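Microcin B17-processing protein McbD (Escherichia coli str. K-12 substr. MG1655, PDB 6GRH) is needed to process the inactive microcin B17 precursor McbA into the active peptide and belongs to the YcaO family. Local coordinates at residues D215-L218 / P219-G223; S246-S250 / L251-L255; E345-N349 / S350-Y354. The protein carries 1 engineered substitution. All coordinates share one frame; numbering follows the deposited sequence.

Interaction 1 (D215-L218 / P219-G223); sequences DITL and PGAPG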
# COMPACT_ATOMS: atom_id res chain seq x y z
N ASP E 215 -41.40 25.66 22.35
CA ASP E 215 -41.35 26.65 21.28
C ASP E 215 -41.38 28.03 21.94
O ASP E 215 -42.42 28.42 22.49
CB ASP E 215 -42.54 26.46 20.33
CG ASP E 215 -42.49 27.38 19.11
OD1 ASP E 215 -42.32 28.61 19.27
OD2 ASP E 215 -42.65 26.88 17.98
N ILE E 216 -40.26 28.76 21.89
CA ILE E 216 -40.15 30.10 22.49
C ILE E 216 -40.07 31.22 21.44
O ILE E 216 -39.71 32.33 21.78
CB ILE E 216 -38.93 30.22 23.44
CG1 ILE E 216 -37.61 29.93 22.71
CG2 ILE E 216 -39.10 29.29 24.64
CD1 ILE E 216 -36.41 30.57 23.37
N THR E 217 -40.45 30.94 20.18
CA THR E 217 -40.38 31.92 19.11
C THR E 217 -40.97 33.27 19.52
O THR E 217 -42.03 33.29 20.13
CB THR E 217 -41.22 31.42 17.93
OG1 THR E 217 -40.91 30.04 17.70
CG2 THR E 217 -40.95 32.25 16.67
N LEU E 218 -40.32 34.39 19.18
CA LEU E 218 -40.89 35.72 19.41
C LEU E 218 -42.36 35.70 18.98
O LEU E 218 -42.65 35.20 17.89
CB LEU E 218 -40.19 36.80 18.60
CG LEU E 218 -38.84 37.31 19.08
CD1 LEU E 218 -38.40 38.43 18.17
CD2 LEU E 218 -38.91 37.79 20.51
N PRO E 219 -43.27 36.19 19.83
CA PRO E 219 -44.71 36.18 19.51
C PRO E 219 -45.05 36.82 18.16
O PRO E 219 -44.55 37.90 17.83
CB PRO E 219 -45.33 36.97 20.66
CG PRO E 219 -44.46 36.57 21.80
CD PRO E 219 -43.06 36.52 21.26
N GLY E 220 -45.85 36.11 17.37
CA GLY E 220 -46.27 36.59 16.06
C GLY E 220 -45.25 36.37 14.96
O GLY E 220 -45.58 36.56 13.80
N ALA E 221 -44.03 35.97 15.30
CA ALA E 221 -43.00 35.75 14.29
C ALA E 221 -43.25 34.42 13.55
O ALA E 221 -43.76 33.46 14.14
CB ALA E 221 -41.60 35.73 14.91
N PRO E 222 -42.86 34.36 12.26
CA PRO E 222 -42.79 33.08 11.54
C PRO E 222 -41.66 32.19 12.01
O PRO E 222 -40.79 32.61 12.79
CB PRO E 222 -42.54 33.51 10.10
CG PRO E 222 -41.75 34.76 10.24
CD PRO E 222 -42.38 35.47 11.41
N GLY E 223 -41.65 30.96 11.51
CA GLY E 223 -40.63 30.00 11.91
C GLY E 223 -40.79 29.57 13.35
O GLY E 223 -41.82 29.84 13.99
O HOH W 1 -44.10 33.11 16.94

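Interaction 2 (S246-S250 / L251-L255); sequences SYANS and LKKAL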
# COMPACT_ATOMS: atom_id res chain seq x y z
N SER E 246 -32.42 26.38 18.67
CA SER E 246 -32.28 26.61 17.26
C SER E 246 -33.54 27.18 16.66
O SER E 246 -34.63 26.86 17.12
CB SER E 246 -31.89 25.30 16.57
OG SER E 246 -31.67 25.52 15.20
N TYR E 247 -33.37 28.01 15.64
CA TYR E 247 -34.48 28.59 14.91
C TYR E 247 -34.40 28.13 13.46
O TYR E 247 -33.34 28.20 12.84
CB TYR E 247 -34.41 30.12 14.96
CG TYR E 247 -35.46 30.82 14.13
CD1 TYR E 247 -35.19 31.20 12.81
CD2 TYR E 247 -36.71 31.09 14.66
CE1 TYR E 247 -36.14 31.86 12.05
CE2 TYR E 247 -37.68 31.75 13.90
CZ TYR E 247 -37.39 32.13 12.59
OH TYR E 247 -38.33 32.80 11.85
N ALA E 248 -35.53 27.69 12.94
CA ALA E 248 -35.66 27.34 11.53
C ALA E 248 -37.11 27.59 11.09
O ALA E 248 -37.99 27.83 11.93
CB ALA E 248 -35.24 25.90 11.30
N ASN E 249 -37.36 27.55 9.77
CA ASN E 249 -38.72 27.66 9.23
C ASN E 249 -39.57 26.45 9.59
O ASN E 249 -40.75 26.58 9.90
CB ASN E 249 -38.71 27.79 7.70
CG ASN E 249 -38.28 29.16 7.24
OD1 ASN E 249 -38.50 30.16 7.94
ND2 ASN E 249 -37.68 29.22 6.05
N SER E 250 -38.96 25.29 9.50
CA SER E 250 -39.56 24.01 9.85
C SER E 250 -39.44 23.75 11.35
O SER E 250 -38.35 23.82 11.90
CB SER E 250 -38.85 22.88 9.07
OG SER E 250 -39.09 21.59 9.62
N LEU E 251 -40.55 23.41 11.98
CA LEU E 251 -40.56 23.01 13.39
C LEU E 251 -39.69 21.79 13.62
O LEU E 251 -38.87 21.77 14.56
CB LEU E 251 -41.98 22.75 13.86
CG LEU E 251 -42.19 22.19 15.27
CD1 LEU E 251 -41.48 23.04 16.32
CD2 LEU E 251 -43.68 22.08 15.55
N LYS E 252 -39.83 20.79 12.75
CA LYS E 252 -39.00 19.59 12.87
C LYS E 252 -37.50 19.89 12.79
O LYS E 252 -36.73 19.40 13.61
CB LYS E 252 -39.38 18.57 11.80
CG LYS E 252 -38.51 17.33 11.81
CD LYS E 252 -38.82 16.45 10.61
CE LYS E 252 -39.80 15.38 10.97
NZ LYS E 252 -39.10 14.28 11.68
N LYS E 253 -37.10 20.69 11.79
CA LYS E 253 -35.73 21.09 11.60
C LYS E 253 -35.22 21.82 12.83
O LYS E 253 -34.14 21.53 13.30
CB LYS E 253 -35.58 21.96 10.35
CG LYS E 253 -34.16 22.46 10.15
CD LYS E 253 -33.79 22.78 8.71
CE LYS E 253 -32.35 23.32 8.66
NZ LYS E 253 -31.83 23.50 7.27
N ALA E 254 -36.01 22.76 13.35
CA ALA E 254 -35.59 23.52 14.54
C ALA E 254 -35.39 22.58 15.73
O ALA E 254 -34.39 22.68 16.44
CB ALA E 254 -36.59 24.62 14.87
N LEU E 255 -36.32 21.64 15.92
CA LEU E 255 -36.22 20.69 17.03
C LEU E 255 -34.97 19.82 16.88
O LEU E 255 -34.24 19.63 17.85
CB LEU E 255 -37.47 19.82 17.16
CG LEU E 255 -37.43 18.65 18.17
CD1 LEU E 255 -36.86 19.10 19.51
CD2 LEU E 255 -38.82 18.08 18.38

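Interaction 3 (E345-N349 / S350-Y354); sequences ERVSN and SLVWY. With EDO (1,2-ethanediol), chain Q.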
# COMPACT_ATOMS: atom_id res chain seq x y z
N GLU E 345 -13.97 37.96 1.80
CA GLU E 345 -12.58 37.63 1.46
C GLU E 345 -12.56 36.58 0.34
O GLU E 345 -13.29 35.58 0.39
CB GLU E 345 -11.84 37.07 2.70
CG GLU E 345 -11.72 38.09 3.82
CD GLU E 345 -11.07 37.58 5.10
OE1 GLU E 345 -11.13 36.34 5.39
OE2 GLU E 345 -10.52 38.45 5.81
N ARG E 346 -11.75 36.83 -0.67
CA ARG E 346 -11.54 35.88 -1.73
C ARG E 346 -10.81 34.62 -1.25
O ARG E 346 -9.76 34.68 -0.58
CB ARG E 346 -10.79 36.53 -2.86
CG ARG E 346 -10.86 35.76 -4.15
CD ARG E 346 -10.18 36.49 -5.29
NE ARG E 346 -10.13 35.63 -6.47
CZ ARG E 346 -9.58 35.96 -7.64
NH1 ARG E 346 -8.96 37.12 -7.82
NH2 ARG E 346 -9.62 35.08 -8.64
N VAL E 347 -11.39 33.48 -1.60
CA VAL E 347 -10.81 32.15 -1.37
C VAL E 347 -10.94 31.43 -2.71
O VAL E 347 -12.05 31.19 -3.16
CB VAL E 347 -11.58 31.38 -0.27
CG1 VAL E 347 -11.02 29.98 -0.10
CG2 VAL E 347 -11.58 32.15 1.04
N SER E 348 -9.83 31.13 -3.36
CA SER E 348 -9.80 30.62 -4.75
C SER E 348 -10.59 31.55 -5.68
O SER E 348 -10.32 32.75 -5.70
CB SER E 348 -10.27 29.14 -4.82
OG SER E 348 -9.47 28.37 -3.95
N ASN E 349 -11.60 31.01 -6.38
CA ASN E 349 -12.48 31.81 -7.25
C ASN E 349 -13.82 32.12 -6.60
O ASN E 349 -14.79 32.39 -7.30
CB ASN E 349 -12.71 31.11 -8.60
CG ASN E 349 -11.52 31.23 -9.53
OD1 ASN E 349 -10.95 32.32 -9.69
ND2 ASN E 349 -11.13 30.12 -10.15
N SER E 350 -13.86 32.11 -5.28
CA SER E 350 -15.09 32.36 -4.53
C SER E 350 -14.85 33.45 -3.50
O SER E 350 -13.72 33.88 -3.27
CB SER E 350 -15.54 31.07 -3.81
OG SER E 350 -15.71 30.04 -4.76
N LEU E 351 -15.93 33.88 -2.88
CA LEU E 351 -15.90 34.78 -1.73
C LEU E 351 -16.53 34.05 -0.57
O LEU E 351 -17.52 33.33 -0.75
CB LEU E 351 -16.70 36.05 -2.01
CG LEU E 351 -16.05 36.99 -3.00
CD1 LEU E 351 -17.03 38.03 -3.46
CD2 LEU E 351 -14.83 37.66 -2.40
N VAL E 352 -15.93 34.20 0.60
CA VAL E 352 -16.55 33.83 1.86
C VAL E 352 -17.00 35.13 2.54
O VAL E 352 -16.39 36.18 2.32
CB VAL E 352 -15.64 32.98 2.75
CG1 VAL E 352 -15.23 31.69 2.01
CG2 VAL E 352 -14.39 33.75 3.28
N TRP E 353 -18.05 35.01 3.37
CA TRP E 353 -18.82 36.13 3.91
C TRP E 353 -18.91 36.02 5.42
O TRP E 353 -19.17 34.93 5.96
CB TRP E 353 -20.22 36.11 3.33
CG TRP E 353 -20.16 36.39 1.88
CD1 TRP E 353 -19.97 35.49 0.87
CD2 TRP E 353 -20.19 37.67 1.27
NE1 TRP E 353 -19.90 36.14 -0.33
CE2 TRP E 353 -20.02 37.48 -0.11
CE3 TRP E 353 -20.33 38.98 1.77
CZ2 TRP E 353 -20.02 38.54 -1.01
CZ3 TRP E 353 -20.33 40.04 0.86
CH2 TRP E 353 -20.20 39.81 -0.51
N TYR E 354 -18.70 37.15 6.08
CA TYR E 354 -18.92 37.29 7.52
C TYR E 354 -20.02 38.32 7.66
O TYR E 354 -19.97 39.37 6.98
CB TYR E 354 -17.66 37.79 8.22
CG TYR E 354 -16.40 37.08 7.84
CD1 TYR E 354 -15.67 37.46 6.72
CD2 TYR E 354 -15.91 36.03 8.61
CE1 TYR E 354 -14.48 36.81 6.37
CE2 TYR E 354 -14.74 35.36 8.27
CZ TYR E 354 -14.02 35.76 7.17
OH TYR E 354 -12.84 35.11 6.84
C1 EDO Q . -19.24 33.18 -4.33
O1 EDO Q . -18.64 32.71 -3.12
C2 EDO Q . -19.71 34.62 -4.13
O2 EDO Q . -20.18 34.84 -2.79
O HOH W 2 -13.55 28.85 -6.17

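Interaction 1 (D215-L218 / P219-G223)
A type II beta turn runs from Leu-218 to Ala-221, with Pro-219 and Gly-220 at its two corners. The amide of Ala-221 closes it by donating to the carbonyl of Leu-218, N to O 3.0 Å. The same oxygen also accepts from a water. That water gives one proton to Leu-218 O at 2.7 Å and the other to Ala-221 O at 2.8 Å, bridging the two ends of the turn. Gly-220 has the positive phi (82°) usual at the third position of a type II turn, which favours glycine.

Around the turn the contacts are short-range and mostly apolar. The methyl of Ala-221 points back toward the incoming chain, its CB 4.0 Å from CG2 of Thr-217. CG2 of Thr-217 stands anti to that residue's backbone N, which directs it at the turn, and it also lies 3.7 Å from Gly-223 O. Residues 216-223 link the antiparallel strands 210-215 and 224-231, a hairpin connection within the mixed sheet.

Ahead of the turn, Asp-215 forms an Asx turn: its OD1 accepts Thr-217 N at 3.1 Å. The hydroxyl of Thr-217 reaches OD1 as well, on the syn side where the amide uses the anti side, and both come from one face of the carboxylate. With Asn-184 ND2 as a further donor, OD1 is gripped by three groups, while OD2 bonds to His-224 ND1, so both carboxylate oxygens have partners, which restrains rotation of the group.

Outside the loop, Leu-218 packs on Met-169 and Leu-176 of helix 157-180, and Tyr-330 of helix 327-334 touches both Leu-218 and Ala-221 while its hydroxyl is bonded to Pro-219 O.

Interaction 2 (S246-S250 / L251-L255)
With chi1 at 162°, Ser-250 swings its hydroxyl away from its own amide nitrogen and over the first turn of the helix that begins at Leu-251, where OG accepts Lys-253 N. This is a side-chain N-cap. The distance from Lys-253 N to Ser-250 OG is 3.1 Å and the bond is almost straight, 172° at the hydrogen, so one of the amides at the start of helix 251-275 that has no carbonyl earlier in the helix is satisfied by the serine. The carbonyl of the same residue opens the regular helical pattern: Ala-254 N donates to Ser-250 O at 2.9 Å. A second acceptor sits at this end of the helix, since Glu-319 OE2 accepts a hydrogen bond from Leu-251 N; a carboxylate there would be expected to interact favourably with the helix dipole.

The cap ends a tight beta-to-alpha connection. Strand 246-248 and the first turn of the helix run nearly antiparallel, their axes 6.7 Å apart at closest approach, so the chain doubles back within two residues, Asn-249 and Ser-250. What fills the space between strand and helix is small. The methyls of Ala-248 and Ala-254 face each other, CB to CB 4.0 Å, and small side chains here are consistent with the close approach of the helix. Ala-254 packs also on Val-226 of the neighbouring strand 224-231.

Lys-253 adds its aliphatic root. Its CB lies against the Ser-250 side chain and its CG rests on the Ala-248 methyl, CG to CB 3.8 Å; from there the extended chain carries the ammonium away from the contact. Farther back on the strand, Ser-246 approaches the helix with its CB, which meets Ala-254 O at 3.6 Å.

Interaction 3 (E345-N349 / S350-Y354)
Glu-345 and Tyr-354 meet through a short hydrogen bond, Tyr-354 OH to Glu-345 OE1 at 2.6 Å. The hydroxyl comes from above the carboxylate plane, and the ring stands nearly perpendicular to that plane (86°), with OE1 at the ring's edge. On the same side of the sheet, CG2 of Val-347 packs on CG1 of Val-352 at 3.8 Å.

Backbone pairing sets these positions. Glu-345 and Val-352 exchange both bonds of an antiparallel hydrogen-bonded pair, and Val-347 with Ser-350 does the same around a type II' beta turn with Ser-348 and Asn-349 at its corners. Arg-346, on the other face, runs extended over the turn: NE donates to Ser-348 O at 3.0 Å, and NH2 gives a bond to Asn-349 OD1 at 3.2 Å, which lies at the guanidinium edge, in its plane. An ethanediol, probably from the crystallisation liquor, is held by Leu-351 N at 3.0 Å from its O1 and by Trp-353 NE1 at 2.8 Å from its O2.

One McbB subunit packs along this end of the hairpin: its Arg-199 makes a salt bridge to Glu-345 OE1, its Leu-188 O accepts from Arg-346 NH1, and its Asp-264 is bonded to Ser-348 OG; Leu-219 of a second McbB subunit touches Val-347. Within McbD, the ring of Tyr-354 stacks on His-63 of helix 47-66, Trp-353 rests on Leu-157 and Ala-160 of helix 157-180, and the hairpin of strands 339-347 and 350-358 has strands 108-115 and 151-154 as its flanking neighbours in the sheet.

Overall arrangement
Interactions 1 and 2 are close neighbours, with centres 11 Å apart, and they touch directly: Tyr-247 OH and Pro-222 O are 2.6 Å apart, a probable hydrogen bond between the loop of 215-223 and strand 241-248. Both lie at the ends of strands in the mixed sheet, and helix 157-180 passes against both. Interaction 3 belongs to a different sheet, an antiparallel one, with its centre 33 Å from that of interaction 1 and 28 Å from that of interaction 2; its nearest atoms are about 21 Å and about 17 Å away. It alone of the three meets McbB; no other chain of the assembly touches interactions 1 and 2.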